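PDB 4NLM: Lmo1340 protein, which is of unknown function but is a surface protein, probably a lipoprotein, that contains a YqgU-like six-bladed beta propeller domain. Local coordinates for residues Tyr70-Asn75 with Glu79-Ile84; Val51-Leu54 with Ser58-Leu61. One frame throughout, in Å; residues are numbered along the deposited sequence.

Overall arrangement
Both contacts belong to one four-stranded antiparallel sheet, a blade of the propeller, whose strands follow each other in chain order: 47-55, 58-65, 68-75 and 81-87. Contact 2 is the pairing of the first two strands and contact 1 that of the last two. Their centres lie about 9 Å apart; contact 2 is about 13 Å from the centre of the chain and contact 1 about 21 Å, so the blade runs outward in sequence. The middle strands join them directly. Leu61 N lies 2.8 Å from Glu72 O, a probable backbone hydrogen bond, and Ser58 OG is 2.6 Å from Glu73 OE2, a probable side-chain bond between the two contacts.

Contact 1. Residues Tyr70-Asn75 with Glu79-Ile84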
# COMPACT_ATOMS: atom_id res chain seq x y z
N TYR A 70 -15.82 -11.60 -7.90
CA TYR A 70 -16.78 -10.69 -7.33
C TYR A 70 -16.14 -9.72 -6.36
O TYR A 70 -15.34 -10.10 -5.52
CB TYR A 70 -17.90 -11.46 -6.59
CG TYR A 70 -18.69 -12.37 -7.49
CD1 TYR A 70 -18.31 -13.68 -7.69
CD2 TYR A 70 -19.83 -11.92 -8.13
CE1 TYR A 70 -19.03 -14.53 -8.51
CE2 TYR A 70 -20.55 -12.76 -8.97
CZ TYR A 70 -20.15 -14.07 -9.14
OH TYR A 70 -20.86 -14.90 -9.99
N PHE A 71 -16.53 -8.45 -6.48
CA PHE A 71 -16.13 -7.39 -5.55
C PHE A 71 -17.37 -6.93 -4.82
O PHE A 71 -18.37 -6.59 -5.43
CB PHE A 71 -15.44 -6.24 -6.28
CG PHE A 71 -14.13 -6.64 -6.87
CD1 PHE A 71 -13.01 -6.68 -6.09
CD2 PHE A 71 -14.03 -7.01 -8.20
CE1 PHE A 71 -11.81 -7.06 -6.60
CE2 PHE A 71 -12.82 -7.41 -8.72
CZ PHE A 71 -11.70 -7.45 -7.92
N GLU A 72 -17.28 -6.94 -3.49
CA GLU A 72 -18.38 -6.55 -2.63
C GLU A 72 -17.91 -5.62 -1.52
O GLU A 72 -16.75 -5.69 -1.08
CB GLU A 72 -18.99 -7.80 -1.95
CG GLU A 72 -19.66 -8.79 -2.89
CD GLU A 72 -20.01 -10.10 -2.21
OE1 GLU A 72 -19.09 -10.72 -1.68
OE2 GLU A 72 -21.19 -10.50 -2.25
N GLU A 73 -18.84 -4.78 -1.05
CA GLU A 73 -18.61 -4.05 0.20
C GLU A 73 -19.14 -4.94 1.32
O GLU A 73 -20.27 -5.37 1.25
CB GLU A 73 -19.30 -2.71 0.18
CG GLU A 73 -19.10 -1.91 1.47
CD GLU A 73 -19.57 -0.50 1.36
OE1 GLU A 73 -20.39 -0.26 0.46
OE2 GLU A 73 -19.13 0.35 2.17
N LEU A 74 -18.32 -5.19 2.33
CA LEU A 74 -18.67 -6.03 3.47
C LEU A 74 -18.64 -5.19 4.74
O LEU A 74 -17.62 -4.60 5.04
CB LEU A 74 -17.67 -7.17 3.60
CG LEU A 74 -17.79 -7.98 4.90
CD1 LEU A 74 -19.09 -8.75 4.97
CD2 LEU A 74 -16.61 -8.91 5.04
N ASN A 75 -19.76 -5.14 5.44
CA ASN A 75 -19.82 -4.41 6.71
C ASN A 75 -19.15 -5.27 7.79
O ASN A 75 -19.47 -6.45 7.89
CB ASN A 75 -21.28 -4.12 7.07
CG ASN A 75 -21.42 -3.27 8.30
OD1 ASN A 75 -21.17 -3.72 9.43
ND2 ASN A 75 -21.80 -2.03 8.11
N GLU A 79 -22.22 -8.02 8.89
CA GLU A 79 -22.06 -9.02 7.82
C GLU A 79 -22.81 -8.71 6.55
O GLU A 79 -22.85 -9.54 5.65
CB GLU A 79 -22.45 -10.42 8.32
CG GLU A 79 -21.77 -10.84 9.61
CD GLU A 79 -22.31 -12.16 10.15
OE1 GLU A 79 -22.87 -12.96 9.38
OE2 GLU A 79 -22.20 -12.39 11.37
N LYS A 80 -23.38 -7.52 6.42
CA LYS A 80 -24.09 -7.20 5.19
C LYS A 80 -23.12 -7.02 4.03
O LYS A 80 -22.09 -6.37 4.17
CB LYS A 80 -24.96 -5.95 5.32
CG LYS A 80 -25.92 -5.79 4.14
CD LYS A 80 -26.91 -4.65 4.28
CE LYS A 80 -27.89 -4.65 3.12
NZ LYS A 80 -28.82 -3.49 3.15
N LYS A 81 -23.50 -7.58 2.89
CA LYS A 81 -22.72 -7.46 1.66
C LYS A 81 -23.47 -6.68 0.62
O LYS A 81 -24.69 -6.76 0.50
CB LYS A 81 -22.42 -8.85 1.10
CG LYS A 81 -21.46 -9.66 1.96
CD LYS A 81 -21.25 -11.07 1.43
CE LYS A 81 -20.40 -11.92 2.35
NZ LYS A 81 -20.33 -13.33 1.88
N ARG A 82 -22.72 -5.93 -0.16
CA ARG A 82 -23.28 -5.17 -1.26
C ARG A 82 -22.43 -5.44 -2.49
O ARG A 82 -21.24 -5.21 -2.48
CB ARG A 82 -23.26 -3.69 -0.93
CG ARG A 82 -23.81 -2.83 -2.05
CD ARG A 82 -23.79 -1.35 -1.73
NE ARG A 82 -22.44 -0.79 -1.60
CZ ARG A 82 -21.74 -0.21 -2.56
NH1 ARG A 82 -22.18 -0.18 -3.81
NH2 ARG A 82 -20.54 0.25 -2.30
N PRO A 83 -23.06 -5.87 -3.59
CA PRO A 83 -22.29 -6.12 -4.81
C PRO A 83 -21.83 -4.83 -5.45
O PRO A 83 -22.62 -3.91 -5.55
CB PRO A 83 -23.29 -6.83 -5.72
CG PRO A 83 -24.62 -6.34 -5.28
CD PRO A 83 -24.51 -6.05 -3.81
N ILE A 84 -20.58 -4.78 -5.88
CA ILE A 84 -20.05 -3.65 -6.59
C ILE A 84 -19.82 -3.95 -8.07
O ILE A 84 -20.35 -3.29 -8.94
CB ILE A 84 -18.72 -3.17 -5.96
CG1 ILE A 84 -18.94 -2.81 -4.48
CG2 ILE A 84 -18.19 -1.95 -6.71
CD1 ILE A 84 -17.66 -2.73 -3.68
O HOH W 1 -19.02 -13.22 -0.55
O HOH W 2 -19.52 -8.38 9.76
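Glu73 and Arg82 form a hydrogen-bonded antiparallel pair, and their side chains add a salt bridge on the same face of the sheet. Glu73 OE1 takes both Arg82 NH2 at 2.8 Å and Arg82 NE at 3.0 Å. It lies in the guanidinium plane, at the edge, while the carboxylate itself is turned 75° from that plane. The Arg82 chain runs extended to CD, then bends at chi3 (66°), which brings NE round to the acid. Other bonds limit rotation of both groups: Glu73 OE2 pairs with Ser58 OG, and Arg82 NH1 with Leu121 O.

On the other face, Glu72 and Lys81 meet through water. One water donates to Glu72 OE1 (2.7 Å) and accepts from Lys81 NZ (2.8 Å), bridging charges 4.6 Å apart.

The backbone ladder runs from Ile84 N to Phe71 O (2.9 Å) to Asn75 N to Lys80 O (2.9 Å), where the hairpin turn begins. The Ile84 CD1 methyl lies over the strand backbone, 3.5 Å from Glu73 N.

Strand 68-75 is sandwiched between 58-65 and the outermost strand, 81-87. Ile84 also packs on Leu60 and Leu121, and Leu74 on Val40 of strand 40-41.

Contact 2. Residues Val51-Leu54 with Ser58-Leu61; sequences VGWL and SVLL
A beta hairpin of strands 47-55 and 58-65 starts the blade, and a beta bulge interrupts its first strand: Val51 and Gly52 together face the single residue Leu60. Val51 has helix-like backbone angles (-80°/-37°) ahead of an extended Gly52, as the first residue of a classic bulge does. Leu60 is bonded to both residues of the bulge, for Val51 N gives to Leu60 O at 2.8 Å and Leu60 N gives to Gly52 O at 2.9 Å. Farther on, Leu54 N reaches Ser58 O, also at 2.9 Å, but stands well out of that carbonyl's plane, just where the chain turns a corner.

Three leucine and valine side chains fill one side. Val51 and Leu60 run side by side, with Val51 CB 3.8 Å from Leu60 CD2. Leu54 slants across the base of Leu60, its CG 3.9 Å from Leu60 CB, while its CD1 rests near Val59 O. Leu54 CB also lies against the hydroxyl of Ser58, whose OG is hydrogen-bonded to Ser55 OG as well as to Glu73.

Trp53 and Val59 diverge to the other side. With CG anti to its carbonyl carbon (chi1 -65°), the indole swings back so that CE3 comes 3.7 Å from Val59 CG1, which approaches obliquely; Ser58 O lies at the ring edge, near its plane, 3.5 Å from CE3. At the far end of the indole, NE1 donates to Leu327 O.

The hairpin thus lies between neighbouring sheets. Val51, Leu54 and Leu60 pack on strand 90-96, chiefly at Ile96, whereas Trp53 lies on Leu334 and Leu336 of strand 334-337. Strand 68-75 continues the blade beyond 58-65, receiving Val59 on Leu74 and Leu60 on Phe71.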
# COMPACT_ATOMS: atom_id res chain seq x y z
N VAL A 51 -9.32 -6.36 0.15
CA VAL A 51 -8.39 -5.47 -0.52
C VAL A 51 -7.99 -4.29 0.39
O VAL A 51 -6.86 -3.85 0.40
CB VAL A 51 -9.03 -4.93 -1.81
CG1 VAL A 51 -8.15 -3.86 -2.49
CG2 VAL A 51 -9.32 -6.08 -2.76
N GLY A 52 -8.95 -3.81 1.17
CA GLY A 52 -8.74 -2.65 2.05
C GLY A 52 -10.03 -2.12 2.58
O GLY A 52 -11.07 -2.71 2.40
N TRP A 53 -9.95 -0.95 3.24
CA TRP A 53 -11.10 -0.30 3.80
C TRP A 53 -11.86 0.49 2.74
O TRP A 53 -11.27 1.11 1.86
CB TRP A 53 -10.68 0.72 4.87
CG TRP A 53 -10.03 0.08 6.06
CD1 TRP A 53 -8.71 0.07 6.36
CD2 TRP A 53 -10.70 -0.54 7.14
NE1 TRP A 53 -8.49 -0.55 7.56
CE2 TRP A 53 -9.70 -0.98 8.04
CE3 TRP A 53 -12.03 -0.82 7.43
CZ2 TRP A 53 -10.01 -1.64 9.23
CZ3 TRP A 53 -12.32 -1.50 8.56
CH2 TRP A 53 -11.31 -1.90 9.46
N LEU A 54 -13.18 0.48 2.87
CA LEU A 54 -14.05 1.39 2.10
C LEU A 54 -14.67 2.49 2.94
O LEU A 54 -15.05 3.53 2.40
CB LEU A 54 -15.16 0.61 1.39
CG LEU A 54 -14.69 -0.37 0.32
CD1 LEU A 54 -15.87 -1.12 -0.25
CD2 LEU A 54 -13.92 0.34 -0.77
N SER A 58 -16.50 -0.76 6.88
CA SER A 58 -16.65 -1.69 5.77
C SER A 58 -15.39 -1.83 4.98
O SER A 58 -14.54 -0.93 4.98
CB SER A 58 -17.81 -1.30 4.88
OG SER A 58 -17.51 -0.10 4.20
N VAL A 59 -15.29 -2.98 4.29
CA VAL A 59 -14.12 -3.34 3.53
C VAL A 59 -14.53 -3.79 2.14
O VAL A 59 -15.68 -4.12 1.90
CB VAL A 59 -13.30 -4.44 4.22
CG1 VAL A 59 -12.84 -3.94 5.58
CG2 VAL A 59 -14.06 -5.77 4.28
N LEU A 60 -13.54 -3.78 1.24
CA LEU A 60 -13.68 -4.33 -0.10
C LEU A 60 -13.25 -5.81 -0.10
O LEU A 60 -12.12 -6.09 0.16
CB LEU A 60 -12.85 -3.52 -1.10
CG LEU A 60 -12.89 -3.99 -2.55
CD1 LEU A 60 -14.29 -3.98 -3.08
CD2 LEU A 60 -11.96 -3.16 -3.41
N LEU A 61 -14.23 -6.65 -0.36
CA LEU A 61 -14.07 -8.11 -0.37
C LEU A 61 -14.02 -8.64 -1.77
O LEU A 61 -14.89 -8.37 -2.58
CB LEU A 61 -15.27 -8.72 0.37
CG LEU A 61 -15.35 -10.23 0.38
CD1 LEU A 61 -14.16 -10.90 1.07
CD2 LEU A 61 -16.66 -10.71 1.00